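Local coordinates for esterase (uncultured bacterium pCosCE1, PDB 7ATL), which hydrolyses carboxylic esters as a family VIII carboxylesterase related to beta-lactamases and also shows promiscuous acyltransferase activity, at residues G23-S28 against T361-E366; D48-K53 against T219-T224; L84-T89 against K110-L115. All coordinates share one frame; numbering follows the deposited sequence.

Contact 1 of 3, residues G23-S28 against T361-E366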
loop_
_atom_site.group_PDB
_atom_site.type_symbol
_atom_site.label_atom_id
_atom_site.label_comp_id
_atom_site.label_asym_id
_atom_site.label_seq_id
_atom_site.Cartn_x
_atom_site.Cartn_y
_atom_site.Cartn_z
ATOM N N GLY A 23 -15.653 1.102 19.647
ATOM C CA GLY A 23 -14.895 2.304 19.223
ATOM C C GLY A 23 -13.468 1.980 18.767
ATOM O O GLY A 23 -12.544 2.777 19.058
ATOM N N ARG A 24 -13.272 0.834 18.101
ATOM C CA ARG A 24 -11.965 0.394 17.542
ATOM C C ARG A 24 -11.871 0.928 16.106
ATOM O O ARG A 24 -10.786 1.327 15.695
ATOM C CB ARG A 24 -11.837 -1.132 17.595
ATOM C CG ARG A 24 -11.200 -1.689 18.863
ATOM C CD ARG A 24 -11.609 -3.143 19.091
ATOM N NE ARG A 24 -11.310 -4.003 17.950
ATOM C CZ ARG A 24 -12.145 -4.841 17.326
ATOM N NH1 ARG A 24 -13.397 -5.018 17.717
ATOM N NH2 ARG A 24 -11.697 -5.538 16.296
ATOM N N ILE A 25 -13.001 0.950 15.405
ATOM C CA ILE A 25 -13.171 1.422 14.002
ATOM C C ILE A 25 -14.301 2.452 13.998
ATOM O O ILE A 25 -15.301 2.249 14.710
ATOM C CB ILE A 25 -13.488 0.225 13.079
ATOM C CG1 ILE A 25 -12.344 -0.786 13.085
ATOM C CG2 ILE A 25 -13.829 0.659 11.658
ATOM C CD1 ILE A 25 -11.004 -0.196 12.660
ATOM N N VAL A 26 -14.147 3.505 13.211
ATOM C CA VAL A 26 -15.150 4.586 13.050
ATOM C C VAL A 26 -16.064 4.225 11.877
ATOM O O VAL A 26 -17.321 4.358 12.019
ATOM C CB VAL A 26 -14.423 5.926 12.854
ATOM C CG1 VAL A 26 -15.373 7.052 12.456
ATOM C CG2 VAL A 26 -13.630 6.273 14.107
ATOM N N GLY A 27 -15.447 3.807 10.769
ATOM C CA GLY A 27 -16.119 3.384 9.525
ATOM C C GLY A 27 -15.217 2.510 8.664
ATOM O O GLY A 27 -13.966 2.603 8.771
ATOM N N SER A 28 -15.810 1.646 7.848
ATOM C CA SER A 28 -15.072 0.746 6.921
ATOM C C SER A 28 -15.933 0.471 5.698
ATOM O O SER A 28 -17.170 0.601 5.791
ATOM C CB SER A 28 -14.625 -0.543 7.575
ATOM O OG SER A 28 -15.713 -1.442 7.712
ATOM N N THR A 361 -10.420 1.171 6.021
ATOM C CA THR A 361 -10.992 1.893 7.194
ATOM C C THR A 361 -10.422 3.306 7.251
ATOM O O THR A 361 -9.476 3.619 6.537
ATOM C CB THR A 361 -10.796 1.179 8.546
ATOM O OG1 THR A 361 -9.610 1.635 9.195
ATOM C CG2 THR A 361 -10.768 -0.331 8.441
ATOM N N ASN A 362 -11.018 4.126 8.094
ATOM C CA ASN A 362 -10.624 5.532 8.279
ATOM C C ASN A 362 -10.002 5.618 9.664
ATOM O O ASN A 362 -9.979 6.705 10.210
ATOM C CB ASN A 362 -11.833 6.447 8.111
ATOM C CG ASN A 362 -12.893 6.208 9.168
ATOM O OD1 ASN A 362 -12.714 5.387 10.069
ATOM N ND2 ASN A 362 -13.986 6.947 9.089
ATOM N N THR A 363 -9.517 4.500 10.193
ATOM C CA THR A 363 -8.989 4.403 11.574
ATOM C C THR A 363 -7.581 3.787 11.570
ATOM O O THR A 363 -7.449 2.568 11.412
ATOM C CB THR A 363 -9.993 3.628 12.429
ATOM O OG1 THR A 363 -11.226 4.346 12.334
ATOM C CG2 THR A 363 -9.553 3.491 13.872
ATOM N N ALA A 364 -6.555 4.611 11.761
ATOM C CA ALA A 364 -5.153 4.182 11.971
ATOM C C ALA A 364 -4.894 4.078 13.472
ATOM O O ALA A 364 -5.330 4.955 14.213
ATOM C CB ALA A 364 -4.259 5.205 11.326
ATOM N N PHE A 365 -4.223 3.025 13.961
ATOM C CA PHE A 365 -3.687 1.929 13.185
ATOM C C PHE A 365 -4.570 0.685 13.305
ATOM O O PHE A 365 -4.097 -0.361 12.863
ATOM C CB PHE A 365 -2.270 1.621 13.673
ATOM C CG PHE A 365 -1.403 2.851 13.715
ATOM C CD1 PHE A 365 -0.845 3.351 12.545
ATOM C CD2 PHE A 365 -1.204 3.540 14.903
ATOM C CE1 PHE A 365 -0.092 4.513 12.565
ATOM C CE2 PHE A 365 -0.439 4.692 14.924
ATOM C CZ PHE A 365 0.110 5.179 13.754
ATOM N N GLU A 366 -5.784 0.761 13.862
ATOM C CA GLU A 366 -6.609 -0.463 14.092
ATOM C C GLU A 366 -6.838 -1.157 12.739
ATOM O O GLU A 366 -6.594 -2.355 12.653
ATOM C CB GLU A 366 -7.903 -0.151 14.861
ATOM C CG GLU A 366 -8.835 -1.349 15.076
ATOM C CD GLU A 366 -8.358 -2.514 15.937
ATOM O OE1 GLU A 366 -7.458 -2.328 16.770
ATOM O OE2 GLU A 366 -8.905 -3.622 15.775
#
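The guanidinium of Arg24 and the carboxylate of Glu366 stand almost perpendicular, their planes 87° apart. Glu366 OE2 sits at the guanidinium edge, near its plane, and accepts from Arg24 NE at 3.3 Å in a salt bridge; a second bond to this oxygen, from Arg24 NH2, is weak. NE arrives from above the carboxylate plane, 69° out of it, and OE2 also takes the backbone N of Tyr372. Glu366 CG, anti to its backbone N, lies 3.4 Å from Ile25 CD1, and the bend at chi2 then turns the carboxylate to Arg24. In the Asn362 amide, OD1 receives a weak bond from Gly27 N at 3.2 Å and a shorter one, tilted from the carbonyl plane, from Thr363 OG1 at 2.9 Å, while ND2 lies 3.6 Å from Val26 CG1. With OG1 beside its own backbone N (chi1 -57°), Thr363 relays between the segments: the hydroxyl accepts from Val26 N at 3.2 Å and donates to Asn362. Thr361 OG1 closes an ST turn by accepting from Thr363 N and is also hydrogen-bonded to Gly344 O. Ser28 and Thr361 form a non-hydrogen-bonded antiparallel pair, placing the contact at the end of two neighbouring strands, 27-34 and 355-361, of the main sheet. Helix 3-21 touches Ile25 through Ala19, helix 372-381 reaches Ile25 and Thr361 through Tyr372, and Tyr221 of strand 221-222 packs on Val26 and Asn362.

Contact 2 of 3, residues D48-K53 against T219-T224; sequences DREQKK and TAYHDT
Tyr221 carries its phenol into the turn at residues 49-52, where the hydroxyl is gripped twice. Its OH accepts from Arg49 N at 2.8 Å, with an N-H...O angle of 152°, and donates to Glu50 OE1, also at 2.8 Å, meeting that oxygen on the syn side but tilted out of the carboxylate plane. The Glu50 carboxylate is nearly coplanar with the ring, the planes 22° apart, and OE2 lies at the ring edge, 3.6 Å from Tyr221 CE2. Chi1 of Tyr221 (-65°) directs the buried ring toward the 48-53 loop, while Val26 and Pro230 pack against it.

Beside this, Asp48 joins Thr219: Thr219 OG1 donates to Asp48 OD2 at 2.8 Å, on the anti side and somewhat out of the carboxylate plane. The other oxygen, OD1, accepts from Gln51 N at 3.0 Å in an Asx motif that ties the acid to the type I turn running from Arg49 to Lys52.

Toward solvent the contact is thinner. Glu50 itself is exposed and meets the other segment through its carboxylate end alone, and the Arg49 guanidinium makes a looser approach, with Tyr221 CE2 over one of its faces and 3.9 Å from Arg49 NH2. That nitrogen forms a salt bridge at 3.0 Å with Glu50 OE2, which lies close to the guanidinium plane, and is also hydrogen-bonded to Pro228 O.

Both Glu50 oxygens are therefore engaged, one by a phenol and one by a cation, which should favour its charged form and restrict its rotation. A backbone amide and a carboxylate together satisfy the Tyr221 hydroxyl, so an otherwise irregular surface loop is anchored to strand 221-222 and the residues just before it by polar bonds more than by apolar packing.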
loop_
_atom_site.group_PDB
_atom_site.type_symbol
_atom_site.label_atom_id
_atom_site.label_comp_id
_atom_site.label_asym_id
_atom_site.label_seq_id
_atom_site.Cartn_x
_atom_site.Cartn_y
_atom_site.Cartn_z
ATOM N N ASP A 48 -17.433 10.483 8.354
ATOM C CA ASP A 48 -17.165 11.508 9.398
ATOM C C ASP A 48 -18.150 11.328 10.572
ATOM O O ASP A 48 -19.357 11.529 10.369
ATOM C CB ASP A 48 -17.233 12.910 8.791
ATOM C CG ASP A 48 -16.624 13.958 9.710
ATOM O OD1 ASP A 48 -17.155 14.163 10.829
ATOM O OD2 ASP A 48 -15.598 14.521 9.328
ATOM N N ARG A 49 -17.644 11.004 11.767
ATOM C CA ARG A 49 -18.449 10.800 13.005
ATOM C C ARG A 49 -19.086 12.118 13.452
ATOM O O ARG A 49 -20.300 12.149 13.653
ATOM C CB ARG A 49 -17.589 10.261 14.151
ATOM C CG ARG A 49 -18.370 9.510 15.227
ATOM C CD ARG A 49 -17.505 9.011 16.378
ATOM N NE ARG A 49 -16.448 9.991 16.593
ATOM C CZ ARG A 49 -15.287 9.772 17.205
ATOM N NH1 ARG A 49 -14.985 8.591 17.732
ATOM N NH2 ARG A 49 -14.417 10.764 17.280
ATOM N N GLU A 50 -18.292 13.172 13.584
ATOM C CA GLU A 50 -18.756 14.471 14.127
ATOM C C GLU A 50 -19.892 15.020 13.246
ATOM O O GLU A 50 -20.854 15.491 13.836
ATOM C CB GLU A 50 -17.565 15.418 14.317
ATOM C CG GLU A 50 -16.540 14.915 15.344
ATOM C CD GLU A 50 -15.489 13.929 14.834
ATOM O OE1 GLU A 50 -15.274 13.846 13.592
ATOM O OE2 GLU A 50 -14.883 13.233 15.674
ATOM N N GLN A 51 -19.852 14.894 11.914
ATOM C CA GLN A 51 -20.980 15.311 11.018
ATOM C C GLN A 51 -22.023 14.182 10.828
ATOM O O GLN A 51 -22.961 14.357 10.003
ATOM C CB GLN A 51 -20.476 15.709 9.629
ATOM C CG GLN A 51 -19.429 16.809 9.616
ATOM C CD GLN A 51 -18.930 17.065 8.210
ATOM O OE1 GLN A 51 -18.540 18.180 7.868
ATOM N NE2 GLN A 51 -18.940 16.037 7.369
ATOM N N LYS A 52 -21.877 13.055 11.534
ATOM C CA LYS A 52 -22.676 11.813 11.340
ATOM C C LYS A 52 -22.962 11.621 9.847
ATOM O O LYS A 52 -24.127 11.423 9.495
ATOM C CB LYS A 52 -23.973 11.844 12.159
ATOM C CG LYS A 52 -24.054 12.935 13.224
ATOM C CD LYS A 52 -24.942 12.599 14.402
ATOM C CE LYS A 52 -24.481 11.347 15.121
ATOM N NZ LYS A 52 -24.673 11.453 16.586
ATOM N N LYS A 53 -21.932 11.697 8.999
ATOM C CA LYS A 53 -22.029 11.314 7.562
ATOM C C LYS A 53 -21.814 9.803 7.462
ATOM O O LYS A 53 -20.740 9.297 7.783
ATOM C CB LYS A 53 -21.041 12.092 6.692
ATOM C CG LYS A 53 -21.311 11.983 5.196
ATOM C CD LYS A 53 -20.242 12.636 4.343
ATOM C CE LYS A 53 -20.148 14.139 4.530
ATOM N NZ LYS A 53 -19.622 14.824 3.322
ATOM N N THR A 219 -12.935 11.037 6.460
ATOM C CA THR A 219 -12.108 11.700 7.482
ATOM C C THR A 219 -11.178 10.673 8.153
ATOM O O THR A 219 -11.676 9.640 8.679
ATOM C CB THR A 219 -13.053 12.390 8.463
ATOM O OG1 THR A 219 -13.896 13.145 7.596
ATOM C CG2 THR A 219 -12.324 13.203 9.513
ATOM N N ALA A 220 -9.885 10.975 8.197
ATOM C CA ALA A 220 -8.874 10.130 8.861
ATOM C C ALA A 220 -8.961 10.310 10.379
ATOM O O ALA A 220 -8.912 11.473 10.854
ATOM C CB ALA A 220 -7.500 10.495 8.354
ATOM N N TYR A 221 -9.035 9.201 11.104
ATOM C CA TYR A 221 -9.032 9.123 12.584
ATOM C C TYR A 221 -7.814 8.289 12.980
ATOM O O TYR A 221 -7.321 7.540 12.080
ATOM C CB TYR A 221 -10.319 8.474 13.115
ATOM C CG TYR A 221 -11.566 9.270 12.848
ATOM C CD1 TYR A 221 -12.168 9.243 11.602
ATOM C CD2 TYR A 221 -12.133 10.069 13.830
ATOM C CE1 TYR A 221 -13.285 10.013 11.325
ATOM C CE2 TYR A 221 -13.258 10.834 13.575
ATOM C CZ TYR A 221 -13.838 10.804 12.318
ATOM O OH TYR A 221 -14.934 11.575 12.045
ATOM N N HIS A 222 -7.379 8.389 14.241
ATOM C CA HIS A 222 -6.308 7.543 14.817
ATOM C C HIS A 222 -6.723 7.091 16.220
ATOM O O HIS A 222 -7.618 7.743 16.755
ATOM C CB HIS A 222 -4.976 8.297 14.799
ATOM C CG HIS A 222 -4.793 9.185 15.973
ATOM N ND1 HIS A 222 -4.031 8.788 17.067
ATOM C CD2 HIS A 222 -5.295 10.420 16.233
ATOM C CE1 HIS A 222 -4.050 9.769 17.953
ATOM N NE2 HIS A 222 -4.830 10.792 17.460
ATOM N N ASP A 223 -6.085 6.043 16.771
ATOM C CA ASP A 223 -6.443 5.377 18.059
ATOM C C ASP A 223 -5.883 6.192 19.232
ATOM O O ASP A 223 -4.681 6.539 19.191
ATOM C CB ASP A 223 -5.910 3.940 18.141
ATOM C CG ASP A 223 -5.855 3.120 16.844
ATOM O OD1 ASP A 223 -6.895 2.975 16.150
ATOM O OD2 ASP A 223 -4.768 2.572 16.559
ATOM N N THR A 224 -6.721 6.492 20.238
ATOM C CA THR A 224 -6.380 7.331 21.430
ATOM C C THR A 224 -6.842 6.624 22.706
ATOM O O THR A 224 -7.303 5.479 22.583
ATOM C CB THR A 224 -7.047 8.716 21.404
ATOM O OG1 THR A 224 -7.387 9.038 20.056
ATOM C CG2 THR A 224 -6.186 9.817 21.996
#

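Contact 3 of 3, residues L84-T89 against K110-L115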
loop_
_atom_site.group_PDB
_atom_site.type_symbol
_atom_site.label_atom_id
_atom_site.label_comp_id
_atom_site.label_asym_id
_atom_site.label_seq_id
_atom_site.Cartn_x
_atom_site.Cartn_y
_atom_site.Cartn_z
ATOM N N LEU A 84 10.782 -1.453 -19.799
ATOM C CA LEU A 84 11.550 -1.481 -18.531
ATOM C C LEU A 84 12.037 -2.915 -18.271
ATOM O O LEU A 84 11.325 -3.855 -18.661
ATOM C CB LEU A 84 10.598 -0.998 -17.431
ATOM C CG LEU A 84 11.188 -0.801 -16.042
ATOM C CD1 LEU A 84 12.345 0.162 -16.090
ATOM C CD2 LEU A 84 10.136 -0.273 -15.090
ATOM N N GLY A 85 13.190 -3.094 -17.625
ATOM C CA GLY A 85 13.723 -4.429 -17.274
ATOM C C GLY A 85 13.818 -4.657 -15.768
ATOM O O GLY A 85 14.261 -3.739 -15.040
ATOM N N LEU A 86 13.486 -5.860 -15.300
ATOM C CA LEU A 86 13.654 -6.224 -13.866
ATOM C C LEU A 86 15.096 -5.974 -13.402
ATOM O O LEU A 86 15.276 -5.717 -12.187
ATOM C CB LEU A 86 13.267 -7.689 -13.664
ATOM C CG LEU A 86 11.767 -7.918 -13.498
ATOM C CD1 LEU A 86 11.445 -9.409 -13.433
ATOM C CD2 LEU A 86 11.234 -7.178 -12.272
ATOM N N ASP A 87 16.076 -6.057 -14.318
ATOM C CA ASP A 87 17.531 -5.988 -14.021
ATOM C C ASP A 87 18.110 -4.677 -14.562
ATOM O O ASP A 87 19.319 -4.560 -14.643
ATOM C CB ASP A 87 18.244 -7.230 -14.566
ATOM C CG ASP A 87 17.951 -8.499 -13.774
ATOM O OD1 ASP A 87 18.180 -8.511 -12.544
ATOM O OD2 ASP A 87 17.468 -9.464 -14.379
ATOM N N ASP A 88 17.277 -3.715 -14.932
ATOM C CA ASP A 88 17.751 -2.338 -15.205
ATOM C C ASP A 88 18.249 -1.715 -13.903
ATOM O O ASP A 88 17.583 -1.884 -12.845
ATOM C CB ASP A 88 16.630 -1.473 -15.764
ATOM C CG ASP A 88 16.282 -1.829 -17.191
ATOM O OD1 ASP A 88 16.772 -2.881 -17.660
ATOM O OD2 ASP A 88 15.537 -1.046 -17.809
ATOM N N THR A 89 19.357 -0.990 -13.971
ATOM C CA THR A 89 19.814 -0.130 -12.858
ATOM C C THR A 89 18.837 1.039 -12.731
ATOM O O THR A 89 18.151 1.355 -13.713
ATOM C CB THR A 89 21.258 0.328 -13.064
ATOM O OG1 THR A 89 21.282 1.172 -14.213
ATOM C CG2 THR A 89 22.196 -0.853 -13.212
ATOM N N LYS A 110 18.880 -2.408 -8.707
ATOM C CA LYS A 110 18.072 -2.975 -9.802
ATOM C C LYS A 110 16.601 -2.720 -9.498
ATOM O O LYS A 110 16.230 -2.668 -8.318
ATOM C CB LYS A 110 18.340 -4.468 -9.977
ATOM C CG LYS A 110 19.673 -4.828 -10.613
ATOM C CD LYS A 110 20.101 -6.225 -10.207
ATOM C CE LYS A 110 20.993 -6.893 -11.224
ATOM N NZ LYS A 110 20.620 -8.315 -11.405
ATOM N N ILE A 111 15.807 -2.606 -10.562
ATOM C CA ILE A 111 14.327 -2.456 -10.503
ATOM C C ILE A 111 13.768 -3.576 -9.617
ATOM O O ILE A 111 12.891 -3.277 -8.804
ATOM C CB ILE A 111 13.732 -2.421 -11.926
ATOM C CG1 ILE A 111 14.316 -1.280 -12.764
ATOM C CG2 ILE A 111 12.221 -2.333 -11.888
ATOM C CD1 ILE A 111 14.105 0.096 -12.170
ATOM N N ARG A 112 14.264 -4.805 -9.701
ATOM C CA ARG A 112 13.680 -5.906 -8.883
ATOM C C ARG A 112 13.922 -5.623 -7.392
ATOM O O ARG A 112 13.163 -6.151 -6.529
ATOM C CB ARG A 112 14.245 -7.282 -9.262
ATOM C CG ARG A 112 15.762 -7.394 -9.154
ATOM C CD ARG A 112 16.244 -8.811 -9.366
ATOM N NE ARG A 112 16.179 -9.192 -10.771
ATOM C CZ ARG A 112 15.265 -9.991 -11.326
ATOM N NH1 ARG A 112 14.278 -10.512 -10.615
ATOM N NH2 ARG A 112 15.336 -10.235 -12.618
ATOM N N HIS A 113 14.979 -4.877 -7.083
ATOM C CA HIS A 113 15.291 -4.495 -5.693
ATOM C C HIS A 113 14.252 -3.452 -5.269
ATOM O O HIS A 113 13.731 -3.555 -4.128
ATOM C CB HIS A 113 16.744 -4.010 -5.532
ATOM C CG HIS A 113 17.816 -4.955 -5.964
ATOM N ND1 HIS A 113 18.967 -4.512 -6.625
ATOM C CD2 HIS A 113 17.960 -6.293 -5.821
ATOM C CE1 HIS A 113 19.766 -5.533 -6.865
ATOM N NE2 HIS A 113 19.177 -6.634 -6.387
ATOM N N LEU A 114 13.949 -2.470 -6.116
ATOM C CA LEU A 114 12.877 -1.492 -5.770
ATOM C C LEU A 114 11.558 -2.239 -5.466
ATOM O O LEU A 114 10.912 -1.919 -4.463
ATOM C CB LEU A 114 12.682 -0.462 -6.887
ATOM C CG LEU A 114 13.825 0.518 -7.129
ATOM C CD1 LEU A 114 13.428 1.557 -8.165
ATOM C CD2 LEU A 114 14.249 1.195 -5.837
ATOM N N LEU A 115 11.171 -3.208 -6.296
ATOM C CA LEU A 115 9.850 -3.885 -6.222
ATOM C C LEU A 115 9.700 -4.684 -4.918
ATOM O O LEU A 115 8.547 -4.878 -4.487
ATOM C CB LEU A 115 9.706 -4.802 -7.436
ATOM C CG LEU A 115 9.617 -4.085 -8.776
ATOM C CD1 LEU A 115 9.630 -5.079 -9.922
ATOM C CD2 LEU A 115 8.366 -3.229 -8.844
#
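Leu84 begins the contact by bringing CD1 to within 4.1 Å of Ile111 CG1, the two side chains crossing at a slant. Gly85 follows with its carbonyl oxygen against the same isoleucine and opens a type I turn that ends at Asp88. Leu86 works on two levels: its O accepts from Arg112 N at 2.8 Å in the carbonyl plane, while its CB lies over one face of the Arg112 guanidinium, toward its rim, and CD2 meets Leu115 CD1 at 3.5 Å. Asp87 forms a salt-bridge network with Arg112 and Lys110. Arg112 holds it side-on, NE to OD1 at 2.8 Å and NH2 to OD2 at 2.9 Å, both from above the carboxylate plane though the oxygens lie near the guanidinium plane; a bend at chi3 (75°) brings this edge round. Lys110 NZ reaches Asp87 OD1 at 2.7 Å from the face opposite Arg112 NE, clamping this oxygen between two cations. Asp88 O then accepts from Ile111 N at 3.0 Å, and Thr89 bridges backbones with Lys110, the N-cap residue. Helix 67-80 backs the apolar side, Ile79 touching Leu84 and Leu86 and Met76 touching Leu115, while helix 174-186 contributes Leu182 to Leu84 and Leu178 to Leu115.

How the contacts relate
Contacts 1 and 2 are neighbours, their centres 9 Å apart, and meet through the small sheet in which strands 221-222 and 363-364 lie side by side: Asn362 O faces Tyr221 N at 2.8 Å. Contact 3 lies on the opposite side of the chain's centre, about 36 Å from contact 1 and 40 Å from contact 2, centre to centre. Along the chain the three are nested, 3 inside 2 and 2 inside 1. Contact 1 thus joins the N- and C-terminal parts at the main sheet, and contact 2 adds the 48-53 loop to the small sheet beside it. Contact 3 lies beside helix 67-80, at whose start is an SxxK pattern, consistent with the catalytic serine and lysine of this family.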